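Local coordinates for escrt-iii (Sulfolobus solfataricus, PDB 2XVC), which probably acts in archaeal cell division as an ESCRT-III protein recruited to membranes, seen here through its small winged-helix domain, at residues 11-14 and 15-19. Sequence-based numbering, arbitrary orientation.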
ATOM      1  N   THR A  11      -5.007  -8.226   2.854  1.00 48.31           N
ATOM      2  CA  THR A  11      -6.234  -7.430   2.832  1.00 48.39           C
ATOM      3  C   THR A  11      -5.908  -5.934   2.802  1.00 48.32           C
ATOM      4  O   THR A  11      -4.793  -5.521   3.145  1.00 48.04           O
ATOM      5  CB  THR A  11      -7.099  -7.706   4.073  1.00 48.41           C
ATOM      6  OG1 THR A  11      -6.386  -7.292   5.244  1.00 48.96           O
ATOM      7  CG2 THR A  11      -7.449  -9.202   4.184  1.00 48.62           C
ATOM      8  N   GLU A  12      -6.894  -5.129   2.410  1.00 48.23           N
ATOM      9  CA  GLU A  12      -6.770  -3.674   2.429  1.00 48.30           C
ATOM     10  C   GLU A  12      -6.421  -3.161   3.820  1.00 48.03           C
ATOM     11  O   GLU A  12      -5.614  -2.237   3.962  1.00 47.64           O
ATOM     12  CB  GLU A  12      -8.066  -3.023   1.949  1.00 48.73           C
ATOM     13  CG  GLU A  12      -8.406  -3.328   0.502  1.00 50.36           C
ATOM     14  CD  GLU A  12      -9.766  -2.792   0.083  1.00 52.86           C
ATOM     15  OE1 GLU A  12     -10.267  -1.845   0.733  1.00 53.94           O
ATOM     16  OE2 GLU A  12     -10.328  -3.317  -0.907  1.00 53.94           O
ATOM     17  N   ARG A  13      -7.033  -3.774   4.836  1.00 47.72           N
ATOM     18  CA  ARG A  13      -6.823  -3.421   6.237  1.00 47.66           C
ATOM     19  C   ARG A  13      -5.374  -3.662   6.657  1.00 46.52           C
ATOM     20  O   ARG A  13      -4.774  -2.828   7.338  1.00 46.16           O
ATOM     21  CB  ARG A  13      -7.786  -4.212   7.142  1.00 48.18           C
ATOM     22  CG  ARG A  13      -7.779  -3.786   8.611  1.00 51.15           C
ATOM     23  CD  ARG A  13      -8.539  -2.478   8.806  1.00 56.73           C
ATOM     24  NE  ARG A  13      -7.920  -1.628   9.824  1.00 60.64           N
ATOM     25  CZ  ARG A  13      -8.187  -0.333   9.991  1.00 62.93           C
ATOM     26  NH1 ARG A  13      -9.069   0.282   9.209  1.00 63.80           N
ATOM     27  NH2 ARG A  13      -7.568   0.355  10.944  1.00 64.06           N
ATOM     28  N   GLU A  14      -4.826  -4.805   6.244  1.00 45.50           N
ATOM     29  CA  GLU A  14      -3.423  -5.129   6.496  1.00 44.66           C
ATOM     30  C   GLU A  14      -2.485  -4.104   5.862  1.00 43.42           C
ATOM     31  O   GLU A  14      -1.552  -3.628   6.510  1.00 42.90           O
ATOM     32  CB  GLU A  14      -3.090  -6.540   6.003  1.00 45.06           C
ATOM     33  CG  GLU A  14      -3.536  -7.635   6.963  1.00 47.53           C
ATOM     34  CD  GLU A  14      -3.402  -9.030   6.377  1.00 50.21           C
ATOM     35  OE1 GLU A  14      -3.844  -9.254   5.226  1.00 51.01           O
ATOM     36  OE2 GLU A  14      -2.851  -9.905   7.076  1.00 52.87           O
ATOM     37  N   LEU A  15      -2.746  -3.749   4.606  1.00 42.16           N
ATOM     38  CA  LEU A  15      -1.913  -2.752   3.938  1.00 41.25           C
ATOM     39  C   LEU A  15      -1.997  -1.394   4.639  1.00 41.00           C
ATOM     40  O   LEU A  15      -0.969  -0.751   4.868  1.00 40.74           O
ATOM     41  CB  LEU A  15      -2.246  -2.632   2.449  1.00 40.72           C
ATOM     42  CG  LEU A  15      -1.337  -1.669   1.670  1.00 40.19           C
ATOM     43  CD1 LEU A  15       0.121  -2.092   1.768  1.00 38.00           C
ATOM     44  CD2 LEU A  15      -1.768  -1.554   0.221  1.00 39.10           C
ATOM     45  N   LEU A  16      -3.215  -0.980   4.999  1.00 40.85           N
ATOM     46  CA  LEU A  16      -3.425   0.303   5.671  1.00 40.84           C
ATOM     47  C   LEU A  16      -2.738   0.327   7.029  1.00 40.69           C
ATOM     48  O   LEU A  16      -2.099   1.311   7.381  1.00 40.63           O
ATOM     49  CB  LEU A  16      -4.921   0.617   5.817  1.00 40.78           C
ATOM     50  CG  LEU A  16      -5.297   1.955   6.468  1.00 41.41           C
ATOM     51  CD1 LEU A  16      -4.781   3.128   5.653  1.00 41.01           C
ATOM     52  CD2 LEU A  16      -6.804   2.066   6.653  1.00 41.40           C
ATOM     53  N   ASP A  17      -2.869  -0.759   7.786  1.00 40.80           N
ATOM     54  CA  ASP A  17      -2.172  -0.881   9.068  1.00 41.15           C
ATOM     55  C   ASP A  17      -0.656  -0.800   8.874  1.00 40.42           C
ATOM     56  O   ASP A  17       0.033  -0.125   9.633  1.00 40.32           O
ATOM     57  CB  ASP A  17      -2.546  -2.185   9.786  1.00 41.65           C
ATOM     58  CG  ASP A  17      -3.933  -2.140  10.426  1.00 44.29           C
ATOM     59  OD1 ASP A  17      -4.520  -1.044  10.566  1.00 46.46           O
ATOM     60  OD2 ASP A  17      -4.437  -3.220  10.801  1.00 47.90           O
ATOM     61  N   TYR A  18      -0.145  -1.483   7.851  1.00 39.98           N
ATOM     62  CA  TYR A  18       1.287  -1.432   7.541  1.00 39.68           C
ATOM     63  C   TYR A  18       1.746  -0.002   7.244  1.00 39.54           C
ATOM     64  O   TYR A  18       2.761   0.449   7.766  1.00 39.28           O
ATOM     65  CB  TYR A  18       1.637  -2.351   6.363  1.00 39.43           C
ATOM     66  CG  TYR A  18       3.086  -2.224   5.934  1.00 38.94           C
ATOM     67  CD1 TYR A  18       4.078  -3.007   6.522  1.00 38.28           C
ATOM     68  CD2 TYR A  18       3.464  -1.307   4.951  1.00 38.73           C
ATOM     69  CE1 TYR A  18       5.419  -2.881   6.136  1.00 38.92           C
ATOM     70  CE2 TYR A  18       4.796  -1.174   4.558  1.00 38.57           C
ATOM     71  CZ  TYR A  18       5.764  -1.968   5.152  1.00 38.51           C
ATOM     72  OH  TYR A  18       7.070  -1.844   4.755  1.00 39.25           O
ATOM     73  N   ILE A  19       0.978   0.697   6.411  1.00 39.70           N
ATOM     74  CA  ILE A  19       1.275   2.072   6.025  1.00 40.13           C
ATOM     75  C   ILE A  19       1.331   2.998   7.243  1.00 40.51           C
ATOM     76  O   ILE A  19       2.279   3.766   7.404  1.00 40.26           O
ATOM     77  CB  ILE A  19       0.247   2.595   4.993  1.00 40.32           C
ATOM     78  CG1 ILE A  19       0.480   1.939   3.631  1.00 40.22           C
ATOM     79  CG2 ILE A  19       0.315   4.111   4.881  1.00 40.13           C
ATOM     80  CD1 ILE A  19      -0.725   2.012   2.704  1.00 41.25           C
TER
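Arg-13 and Asp-17, one helical turn apart, form a salt bridge in which NH2 of Arg-13 lies 3.4 Å from OD1 of Asp-17. The guanidinium and carboxylate planes stand 76° apart, so the groups meet obliquely rather than as a flat, two-pronged pair. Arg-13 sets CG opposite the backbone N (chi1 -172°) and bends at its next two bonds, which carries the guanidinium forward along the helix; there CD2 of Leu-16 lies over one of its faces, 3.9 Å from NH1. An asparagine at Asp-17 would probably leave the Arg-13 guanidinium without its charged mate and freer to turn.

Four successive backbone bonds of the alpha-helical i to i+4 pattern run through the first two turns: Leu-15 N to Thr-11 O, Leu-16 N to Glu-12 O, Asp-17 N to Arg-13 O and Tyr-18 N to Glu-14 O, the last at 2.9 Å. Leu-15 packs against Leu-45 of helix 39-51, and Glu-12 pairs with Lys-52.

At the start of the helix the bonding is reciprocal. Glu-14 N, a first-turn N-H with no i-4 helical carbonyl, donates to OG1 of Thr-11 (3.1 Å), while Thr-11 N donates to the anti lone pair of Glu-14 OE1 (2.8 Å, 169°). These two bonds make a capping box, a worked example of helix N-capping that opens the first helix of a winged-helix domain.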